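Local coordinates for protein UDP-N-acetylmuramate--L-alanine ligase (Thermotoga maritima, PDB 1J6U) that catalyses the ATP-dependent joining of L-alanine to UDP-N-acetylmuramate, a step in building the peptidoglycan of the bacterial cell wall, at residues A[325-330]-A[434-439]; A[352-357]-A[379-384]; A[421-426]-A[444-449]. All coordinates share one frame; numbering follows the deposited sequence.

Contact 1: A[325-330]-A[434-439]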
loop_
_atom_site.group_PDB
_atom_site.type_symbol
_atom_site.label_atom_id
_atom_site.label_comp_id
_atom_site.label_asym_id
_atom_site.label_seq_id
_atom_site.Cartn_x
_atom_site.Cartn_y
_atom_site.Cartn_z
ATOM N N TYR A 325 10.035 -12.366 16.301
ATOM C CA TYR A 325 9.200 -11.418 15.565
ATOM C C TYR A 325 8.353 -12.082 14.492
ATOM O O TYR A 325 8.785 -13.020 13.811
ATOM C CB TYR A 325 10.074 -10.363 14.836
ATOM C CG TYR A 325 10.906 -9.462 15.734
ATOM C CD1 TYR A 325 12.071 -9.936 16.308
ATOM C CD2 TYR A 325 10.537 -8.118 15.978
ATOM C CE1 TYR A 325 12.867 -9.126 17.093
ATOM C CE2 TYR A 325 11.340 -7.273 16.776
ATOM C CZ TYR A 325 12.507 -7.801 17.316
ATOM O OH TYR A 325 13.388 -7.045 18.017
ATOM N N VAL A 326 7.149 -11.579 14.316
ATOM C CA VAL A 326 6.303 -12.048 13.225
ATOM C C VAL A 326 6.085 -10.759 12.424
ATOM O O VAL A 326 5.526 -9.757 12.911
ATOM C CB VAL A 326 4.940 -12.623 13.728
ATOM C CG1 VAL A 326 4.074 -12.970 12.527
ATOM C CG2 VAL A 326 5.171 -13.894 14.592
ATOM N N ILE A 327 6.528 -10.789 11.187
ATOM C CA ILE A 327 6.426 -9.624 10.315
ATOM C C ILE A 327 5.607 -9.935 9.050
ATOM O O ILE A 327 5.745 -11.016 8.455
ATOM C CB ILE A 327 7.874 -9.143 9.922
ATOM C CG1 ILE A 327 8.602 -8.650 11.174
ATOM C CG2 ILE A 327 7.822 -7.971 8.924
ATOM C CD1 ILE A 327 10.023 -8.125 10.901
ATOM N N ASP A 328 4.754 -8.983 8.659
ATOM C CA ASP A 328 3.920 -9.083 7.452
ATOM C C ASP A 328 4.399 -8.224 6.288
ATOM O O ASP A 328 4.700 -7.044 6.448
ATOM C CB ASP A 328 2.488 -8.663 7.761
ATOM C CG ASP A 328 1.815 -9.595 8.726
ATOM O OD1 ASP A 328 1.830 -10.798 8.436
ATOM O OD2 ASP A 328 1.268 -9.149 9.758
ATOM N N ASP A 329 4.465 -8.811 5.111
ATOM C CA ASP A 329 4.855 -8.050 3.951
ATOM C C ASP A 329 4.181 -8.556 2.692
ATOM O O ASP A 329 4.176 -9.744 2.422
ATOM C CB ASP A 329 6.360 -8.052 3.737
ATOM C CG ASP A 329 6.792 -6.941 2.796
ATOM O OD1 ASP A 329 6.956 -7.193 1.575
ATOM O OD2 ASP A 329 6.928 -5.797 3.289
ATOM N N TYR A 330 3.636 -7.602 1.943
ATOM C CA TYR A 330 2.908 -7.778 0.695
ATOM C C TYR A 330 3.723 -8.314 -0.452
ATOM O O TYR A 330 3.160 -8.700 -1.451
ATOM C CB TYR A 330 2.381 -6.417 0.248
ATOM C CG TYR A 330 0.933 -6.370 -0.050
ATOM C CD1 TYR A 330 0.036 -7.160 0.671
ATOM C CD2 TYR A 330 0.426 -5.467 -0.983
ATOM C CE1 TYR A 330 -1.345 -7.047 0.483
ATOM C CE2 TYR A 330 -0.968 -5.342 -1.180
ATOM C CZ TYR A 330 -1.843 -6.140 -0.434
ATOM O OH TYR A 330 -3.210 -6.015 -0.563
ATOM N N VAL A 434 13.003 -14.333 13.210
ATOM C CA VAL A 434 12.048 -13.449 12.613
ATOM C C VAL A 434 11.282 -14.269 11.613
ATOM O O VAL A 434 11.869 -14.853 10.705
ATOM C CB VAL A 434 12.732 -12.306 11.858
ATOM C CG1 VAL A 434 11.680 -11.588 10.976
ATOM C CG2 VAL A 434 13.392 -11.336 12.867
ATOM N N PHE A 435 9.972 -14.321 11.788
ATOM C CA PHE A 435 9.142 -15.047 10.843
ATOM C C PHE A 435 8.467 -14.014 9.950
ATOM O O PHE A 435 7.634 -13.204 10.399
ATOM C CB PHE A 435 8.075 -15.875 11.565
ATOM C CG PHE A 435 8.637 -16.866 12.491
ATOM C CD1 PHE A 435 8.807 -16.555 13.820
ATOM C CD2 PHE A 435 9.028 -18.117 12.033
ATOM C CE1 PHE A 435 9.369 -17.489 14.711
ATOM C CE2 PHE A 435 9.587 -19.045 12.900
ATOM C CZ PHE A 435 9.760 -18.733 14.248
ATOM N N LEU A 436 8.854 -14.031 8.686
ATOM C CA LEU A 436 8.268 -13.118 7.723
ATOM C C LEU A 436 7.205 -13.844 6.906
ATOM O O LEU A 436 7.537 -14.727 6.100
ATOM C CB LEU A 436 9.317 -12.632 6.736
ATOM C CG LEU A 436 10.577 -11.988 7.245
ATOM C CD1 LEU A 436 11.580 -11.857 6.073
ATOM C CD2 LEU A 436 10.216 -10.658 7.863
ATOM N N PHE A 437 5.945 -13.472 7.106
ATOM C CA PHE A 437 4.861 -14.036 6.332
ATOM C C PHE A 437 4.665 -13.105 5.115
ATOM O O PHE A 437 4.059 -12.034 5.202
ATOM C CB PHE A 437 3.600 -14.090 7.163
ATOM C CG PHE A 437 3.584 -15.209 8.112
ATOM C CD1 PHE A 437 4.261 -15.118 9.320
ATOM C CD2 PHE A 437 2.877 -16.374 7.812
ATOM C CE1 PHE A 437 4.223 -16.168 10.223
ATOM C CE2 PHE A 437 2.842 -17.428 8.711
ATOM C CZ PHE A 437 3.511 -17.323 9.918
ATOM N N VAL A 438 5.162 -13.558 3.977
ATOM C CA VAL A 438 5.152 -12.794 2.757
ATOM C C VAL A 438 4.139 -13.108 1.679
ATOM O O VAL A 438 4.072 -14.233 1.195
ATOM C CB VAL A 438 6.519 -12.914 2.120
ATOM C CG1 VAL A 438 6.626 -11.964 0.912
ATOM C CG2 VAL A 438 7.575 -12.664 3.203
ATOM N N GLY A 439 3.386 -12.094 1.273
ATOM C CA GLY A 439 2.441 -12.267 0.196
ATOM C C GLY A 439 1.273 -11.316 0.157
ATOM O O GLY A 439 0.868 -10.787 1.177
HETATM O O HOH W 1 1.671 -11.642 5.957
#
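Ile327 and Leu436 lie side by side on one face of two neighbouring parallel strands, 324-329 and 433-438, in the Rossmann-like sheet of the C-terminal Mur ligase domain. Ile327 fills its place from the root outward. Its CB is pressed to 3.5 Å from Leu436 CD2, tighter than usual for two carbons, while its CG2 branch touches the same methyl at 3.8 Å. CG1 stands beside the backbone N (chi1 -65°) and continues fully extended, which carries CD1 back along the strands to Val434 CG1 at 3.8 Å. Branched aliphatic residues suit this buried face, which helix 334-347 packs against through Leu341 and Ala344. With an alanine here, CG2 and CD1 would be missing, which would probably leave a gap beside Val434 CG1 and Leu436 CD2, with only the CB contact to Leu436 remaining.

On the other face, Val326 CG1 meets the rim carbons CD1 and CE1 of Phe437 obliquely, and Phe450 of helix 443-457 meets the Phe435 ring edge-to-face and the Phe437 ring at about 45°. Asp328, also buried here, has its OD1 satisfied twice: by a hydrogen bond with Ser447 OG and by a water that also donates to Phe437 O.

Parallel pairing alternates between the chains, and Ile327 bonds both ways: its N donates to Phe435 O at 2.8 Å, and its O receives Phe437 N. At the backbone angles of Gly439 a CB would jam against the preceding carbonyl oxygen, which by itself favours glycine; the series ends there, where Gly439 N meets Asp329 O at 2.7 Å, in the carbonyl plane.

Contact 2: A[352-357]-A[379-384]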
loop_
_atom_site.group_PDB
_atom_site.type_symbol
_atom_site.label_atom_id
_atom_site.label_comp_id
_atom_site.label_asym_id
_atom_site.label_seq_id
_atom_site.Cartn_x
_atom_site.Cartn_y
_atom_site.Cartn_z
ATOM N N LYS A 352 17.594 -15.471 13.018
ATOM C CA LYS A 352 17.274 -16.454 11.989
ATOM C C LYS A 352 16.096 -15.859 11.217
ATOM O O LYS A 352 15.114 -15.400 11.817
ATOM C CB LYS A 352 16.851 -17.769 12.642
ATOM C CG LYS A 352 16.467 -18.879 11.678
ATOM C CD LYS A 352 16.850 -20.232 12.251
ATOM C CE LYS A 352 15.823 -21.331 11.986
ATOM N NZ LYS A 352 14.670 -21.233 12.928
ATOM N N ILE A 353 16.204 -15.839 9.893
ATOM C CA ILE A 353 15.140 -15.305 9.051
ATOM C C ILE A 353 14.396 -16.444 8.386
ATOM O O ILE A 353 14.991 -17.231 7.623
ATOM C CB ILE A 353 15.683 -14.392 7.944
ATOM C CG1 ILE A 353 16.546 -13.303 8.558
ATOM C CG2 ILE A 353 14.516 -13.746 7.198
ATOM C CD1 ILE A 353 15.831 -12.511 9.620
ATOM N N VAL A 354 13.102 -16.531 8.689
ATOM C CA VAL A 354 12.238 -17.573 8.142
ATOM C C VAL A 354 11.132 -16.964 7.288
ATOM O O VAL A 354 10.308 -16.187 7.778
ATOM C CB VAL A 354 11.564 -18.380 9.243
ATOM C CG1 VAL A 354 10.613 -19.363 8.618
ATOM C CG2 VAL A 354 12.615 -19.095 10.073
ATOM N N VAL A 355 11.133 -17.308 6.008
ATOM C CA VAL A 355 10.125 -16.800 5.096
ATOM C C VAL A 355 9.074 -17.859 4.793
ATOM O O VAL A 355 9.398 -18.983 4.431
ATOM C CB VAL A 355 10.741 -16.364 3.785
ATOM C CG1 VAL A 355 9.672 -15.763 2.878
ATOM C CG2 VAL A 355 11.827 -15.381 4.051
ATOM N N ILE A 356 7.820 -17.489 5.007
ATOM C CA ILE A 356 6.668 -18.305 4.705
ATOM C C ILE A 356 6.062 -17.482 3.549
ATOM O O ILE A 356 5.458 -16.417 3.754
ATOM C CB ILE A 356 5.701 -18.355 5.886
ATOM C CG1 ILE A 356 6.400 -19.006 7.090
ATOM C CG2 ILE A 356 4.461 -19.145 5.488
ATOM C CD1 ILE A 356 6.940 -18.007 8.088
ATOM N N PHE A 357 6.249 -17.969 2.332
ATOM C CA PHE A 357 5.813 -17.252 1.150
ATOM C C PHE A 357 4.673 -17.844 0.354
ATOM O O PHE A 357 4.752 -18.983 -0.101
ATOM C CB PHE A 357 7.025 -17.094 0.242
ATOM C CG PHE A 357 6.718 -16.498 -1.101
ATOM C CD1 PHE A 357 6.066 -15.277 -1.204
ATOM C CD2 PHE A 357 7.148 -17.128 -2.264
ATOM C CE1 PHE A 357 5.850 -14.686 -2.454
ATOM C CE2 PHE A 357 6.941 -16.551 -3.509
ATOM C CZ PHE A 357 6.292 -15.327 -3.606
ATOM N N ALA A 379 17.101 -16.004 2.886
ATOM C CA ALA A 379 16.419 -16.475 4.100
ATOM C C ALA A 379 17.093 -17.725 4.633
ATOM O O ALA A 379 17.740 -18.433 3.890
ATOM C CB ALA A 379 14.958 -16.777 3.823
ATOM N N ASP A 380 16.950 -18.000 5.923
ATOM C CA ASP A 380 17.561 -19.193 6.494
ATOM C C ASP A 380 16.691 -20.422 6.273
ATOM O O ASP A 380 17.188 -21.522 6.106
ATOM C CB ASP A 380 17.779 -18.977 7.972
ATOM C CG ASP A 380 18.622 -17.781 8.235
ATOM O OD1 ASP A 380 19.789 -17.804 7.789
ATOM O OD2 ASP A 380 18.118 -16.815 8.856
ATOM N N GLU A 381 15.388 -20.216 6.287
ATOM C CA GLU A 381 14.438 -21.274 6.063
ATOM C C GLU A 381 13.369 -20.717 5.171
ATOM O O GLU A 381 12.962 -19.565 5.341
ATOM C CB GLU A 381 13.763 -21.691 7.370
ATOM C CG GLU A 381 14.724 -22.007 8.480
ATOM C CD GLU A 381 14.848 -23.480 8.734
ATOM O OE1 GLU A 381 15.635 -24.155 8.013
ATOM O OE2 GLU A 381 14.137 -23.953 9.659
ATOM N N VAL A 382 12.920 -21.521 4.213
ATOM C CA VAL A 382 11.810 -21.100 3.385
ATOM C C VAL A 382 10.684 -22.124 3.331
ATOM O O VAL A 382 10.917 -23.293 3.059
ATOM C CB VAL A 382 12.202 -20.839 1.920
ATOM C CG1 VAL A 382 10.997 -20.197 1.202
ATOM C CG2 VAL A 382 13.406 -19.960 1.839
ATOM N N VAL A 383 9.469 -21.673 3.594
ATOM C CA VAL A 383 8.271 -22.508 3.467
ATOM C C VAL A 383 7.444 -21.838 2.349
ATOM O O VAL A 383 7.032 -20.694 2.500
ATOM C CB VAL A 383 7.380 -22.521 4.738
ATOM C CG1 VAL A 383 6.070 -23.292 4.440
ATOM C CG2 VAL A 383 8.094 -23.200 5.890
ATOM N N VAL A 384 7.227 -22.519 1.224
ATOM C CA VAL A 384 6.427 -21.945 0.133
ATOM C C VAL A 384 5.055 -22.607 0.164
ATOM O O VAL A 384 4.980 -23.773 0.502
ATOM C CB VAL A 384 6.985 -22.284 -1.239
ATOM C CG1 VAL A 384 6.202 -21.529 -2.286
ATOM C CG2 VAL A 384 8.450 -21.965 -1.318
#
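Val354 and Glu381 stand side by side and point the same way on one face of the parallel strands 352-357 and 381-384, the methyl CG2 of the valine lying 3.9 Å from Glu381 CB. Lys352 comes across this glutamate rather than along it, laying CE against Glu381 CG at 3.7 Å. Its ammonium group is still 4.3 Å from the carboxylate, Lys352 NZ to Glu381 OE2, too far for a salt bridge, so the long side chains meet chiefly through their methylenes at the margin of the sheet.

The opposite face carries Val355 and Phe357 beside Val382 and Val384. Val355 has CG2 beside its backbone N (chi1 -177° for CG1), which turns that methyl back along the strand onto Ala379 CB; the 3.4 Å approach is tight, and a residue as small as alanine fits it. Leu341 of helix 334-347 packs on Val355, while Leu407 of helix 400-409 packs on Val382 and Val384. The two strands are the ends of a beta-alpha-beta crossover through helix 371-376.

At the start of the pairing Asp380 turns its carboxylate across Ile353, and OD2 accepts a straight hydrogen bond from Ile353 N, although its modelled length is doubtfully short. Ile353 O is gripped twice, by Asp380 N at 2.7 Å and by the longer bond from Glu381 N at 3.3 Å. Chemically, the carboxylate appears to stand in for the backbone carbonyl expected by the parallel pattern, where Ala379 and Asp380 have not yet entered the strand; the nearby ammonium of Lys345, a long and weak partner, would probably favour its negative charge.

Contact 3: A[421-426]-A[444-449]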
loop_
_atom_site.group_PDB
_atom_site.type_symbol
_atom_site.label_atom_id
_atom_site.label_comp_id
_atom_site.label_asym_id
_atom_site.label_seq_id
_atom_site.Cartn_x
_atom_site.Cartn_y
_atom_site.Cartn_z
ATOM N N PRO A 421 -4.225 -23.620 5.724
ATOM C CA PRO A 421 -4.446 -23.788 7.181
ATOM C C PRO A 421 -3.336 -24.554 7.905
ATOM O O PRO A 421 -3.239 -24.549 9.128
ATOM C CB PRO A 421 -5.765 -24.531 7.256
ATOM C CG PRO A 421 -6.402 -24.298 5.888
ATOM C CD PRO A 421 -5.244 -24.336 4.950
ATOM N N GLU A 422 -2.499 -25.212 7.132
ATOM C CA GLU A 422 -1.410 -25.958 7.692
ATOM C C GLU A 422 -0.223 -25.094 8.005
ATOM O O GLU A 422 0.543 -25.412 8.929
ATOM C CB GLU A 422 -1.003 -27.088 6.734
ATOM C CG GLU A 422 -1.945 -28.252 6.837
ATOM C CD GLU A 422 -1.895 -28.935 8.208
ATOM O OE1 GLU A 422 -2.975 -29.256 8.774
ATOM O OE2 GLU A 422 -0.764 -29.159 8.707
ATOM N N LEU A 423 -0.067 -24.016 7.230
ATOM C CA LEU A 423 1.035 -23.048 7.360
ATOM C C LEU A 423 1.494 -22.718 8.811
ATOM O O LEU A 423 2.620 -23.027 9.210
ATOM C CB LEU A 423 0.636 -21.769 6.622
ATOM C CG LEU A 423 1.602 -21.230 5.574
ATOM C CD1 LEU A 423 2.073 -22.344 4.704
ATOM C CD2 LEU A 423 0.915 -20.171 4.730
ATOM N N GLU A 424 0.627 -22.114 9.612
ATOM C CA GLU A 424 1.017 -21.782 10.975
ATOM C C GLU A 424 1.430 -22.974 11.793
ATOM O O GLU A 424 2.166 -22.821 12.757
ATOM C CB GLU A 424 -0.127 -21.160 11.759
ATOM C CG GLU A 424 -1.137 -20.452 10.946
ATOM C CD GLU A 424 -2.313 -21.320 10.587
ATOM O OE1 GLU A 424 -2.797 -22.061 11.497
ATOM O OE2 GLU A 424 -2.746 -21.222 9.400
ATOM N N LYS A 425 0.917 -24.146 11.441
ATOM C CA LYS A 425 1.166 -25.360 12.217
ATOM C C LYS A 425 2.514 -26.005 11.979
ATOM O O LYS A 425 3.115 -26.592 12.860
ATOM C CB LYS A 425 0.076 -26.406 11.919
ATOM C CG LYS A 425 -1.325 -25.866 11.731
ATOM C CD LYS A 425 -2.248 -26.482 12.762
ATOM C CE LYS A 425 -3.679 -25.959 12.648
ATOM N NZ LYS A 425 -4.264 -26.389 11.354
ATOM N N VAL A 426 2.952 -25.892 10.752
ATOM C CA VAL A 426 4.180 -26.476 10.288
ATOM C C VAL A 426 5.432 -25.855 10.865
ATOM O O VAL A 426 6.489 -26.494 10.959
ATOM C CB VAL A 426 4.172 -26.344 8.754
ATOM C CG1 VAL A 426 5.549 -26.203 8.224
ATOM C CG2 VAL A 426 3.424 -27.525 8.145
ATOM N N ILE A 444 -1.873 -13.507 5.030
ATOM C CA ILE A 444 -2.063 -12.597 6.137
ATOM C C ILE A 444 -2.844 -13.252 7.276
ATOM O O ILE A 444 -2.635 -12.907 8.448
ATOM C CB ILE A 444 -2.758 -11.242 5.688
ATOM C CG1 ILE A 444 -2.764 -10.282 6.869
ATOM C CG2 ILE A 444 -4.166 -11.437 5.164
ATOM C CD1 ILE A 444 -1.338 -9.690 7.142
ATOM N N TYR A 445 -3.722 -14.206 6.960
ATOM C CA TYR A 445 -4.478 -14.877 8.030
ATOM C C TYR A 445 -3.652 -15.967 8.776
ATOM O O TYR A 445 -3.849 -16.206 9.959
ATOM C CB TYR A 445 -5.774 -15.473 7.467
ATOM C CG TYR A 445 -6.656 -14.444 6.788
ATOM C CD1 TYR A 445 -6.673 -14.329 5.395
ATOM C CD2 TYR A 445 -7.404 -13.523 7.538
ATOM C CE1 TYR A 445 -7.407 -13.319 4.755
ATOM C CE2 TYR A 445 -8.147 -12.499 6.912
ATOM C CZ TYR A 445 -8.146 -12.404 5.513
ATOM O OH TYR A 445 -8.885 -11.421 4.858
ATOM N N SER A 446 -2.714 -16.604 8.080
ATOM C CA SER A 446 -1.865 -17.621 8.685
ATOM C C SER A 446 -1.044 -16.893 9.713
ATOM O O SER A 446 -0.911 -17.334 10.863
ATOM C CB SER A 446 -0.918 -18.227 7.651
ATOM O OG SER A 446 -1.652 -18.641 6.521
ATOM N N SER A 447 -0.493 -15.765 9.269
ATOM C CA SER A 447 0.320 -14.915 10.110
ATOM C C SER A 447 -0.389 -14.643 11.447
ATOM O O SER A 447 0.212 -14.813 12.535
ATOM C CB SER A 447 0.601 -13.617 9.359
ATOM O OG SER A 447 1.179 -12.670 10.218
ATOM N N ARG A 448 -1.663 -14.243 11.379
ATOM C CA ARG A 448 -2.419 -13.959 12.594
ATOM C C ARG A 448 -2.615 -15.240 13.356
ATOM O O ARG A 448 -2.481 -15.276 14.583
ATOM C CB ARG A 448 -3.798 -13.343 12.299
ATOM C CG ARG A 448 -3.749 -11.923 11.673
ATOM C CD ARG A 448 -5.090 -11.530 11.003
ATOM N NE ARG A 448 -5.050 -10.257 10.266
ATOM C CZ ARG A 448 -6.019 -9.834 9.446
ATOM N NH1 ARG A 448 -7.102 -10.584 9.251
ATOM N NH2 ARG A 448 -5.913 -8.660 8.823
ATOM N N ARG A 449 -2.916 -16.311 12.637
ATOM C CA ARG A 449 -3.123 -17.550 13.347
ATOM C C ARG A 449 -1.834 -17.991 14.021
ATOM O O ARG A 449 -1.886 -18.442 15.161
ATOM C CB ARG A 449 -3.721 -18.605 12.425
ATOM C CG ARG A 449 -5.201 -18.334 12.204
ATOM C CD ARG A 449 -5.899 -19.525 11.611
ATOM N NE ARG A 449 -5.462 -19.797 10.243
ATOM C CZ ARG A 449 -6.045 -19.301 9.157
ATOM N NH1 ARG A 449 -7.102 -18.504 9.276
ATOM N NH2 ARG A 449 -5.560 -19.605 7.957
#
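A salt bridge between Glu424 and Arg449, backed by close packing on Ser446, joins the short, weakly bonded helix 423-426 to helix 443-457 beside the Rossmann-like C-terminal sheet. The flat groups are far from coplanar, with their planes 77° apart. Arg449 NE donates to Glu424 OE2 at 3.2 Å; the oxygen lies in the guanidinium plane, yet the donor reaches it from well above the carboxylate plane. A single N-H therefore holds the pair, without the flat two-pronged arrangement that these groups can form.

Bending of Arg449 at chi3 (-68°) folds its guanidinium back over its own helix, where Tyr445 O sits above the centre of one face. Glu424 is bent too, at chi2, and its CG comes within 3.1 Å of Ser446 O and 3.5 Å of Arg449 CB. The main chain of the short helix takes part too: Glu424 O accepts a hydrogen bond from Arg453 NH1.

Serine suits position 446 because its small side chain lets the backbones approach: the CA atoms of Glu424 and Ser446 are only 5.6 Å apart. Beside them Leu423 turns inward, its methyl CD2 resting 3.5 Å from Ser446 OG.

Overall arrangement
Coming from the N terminus, after two preceding sheets, the chain reaches strand 324-329, the opening side of contact 1. It passes helix 334-347 and closes contact 2 between 352-357 and 379-384, so contact 2 is nested within the long loop of contact 1. Contact 3 opens at 421-426, before 434-439 closes contact 1, and closes at 444-449; contacts 1 and 3 therefore cross, whereas 2 and 3 follow in series. Strand 433-438 enters between 324-329 and 352-357, joining contacts 1 and 2 in one sheet, probably by hydrogen bonds from Val434 N to Lys352 O and Leu436 N to Val354 O. Contact 3 ties both its helices to this sheet, Leu423 packing on Ile356 and Val383, Ser447 meeting Asp328 and Phe437.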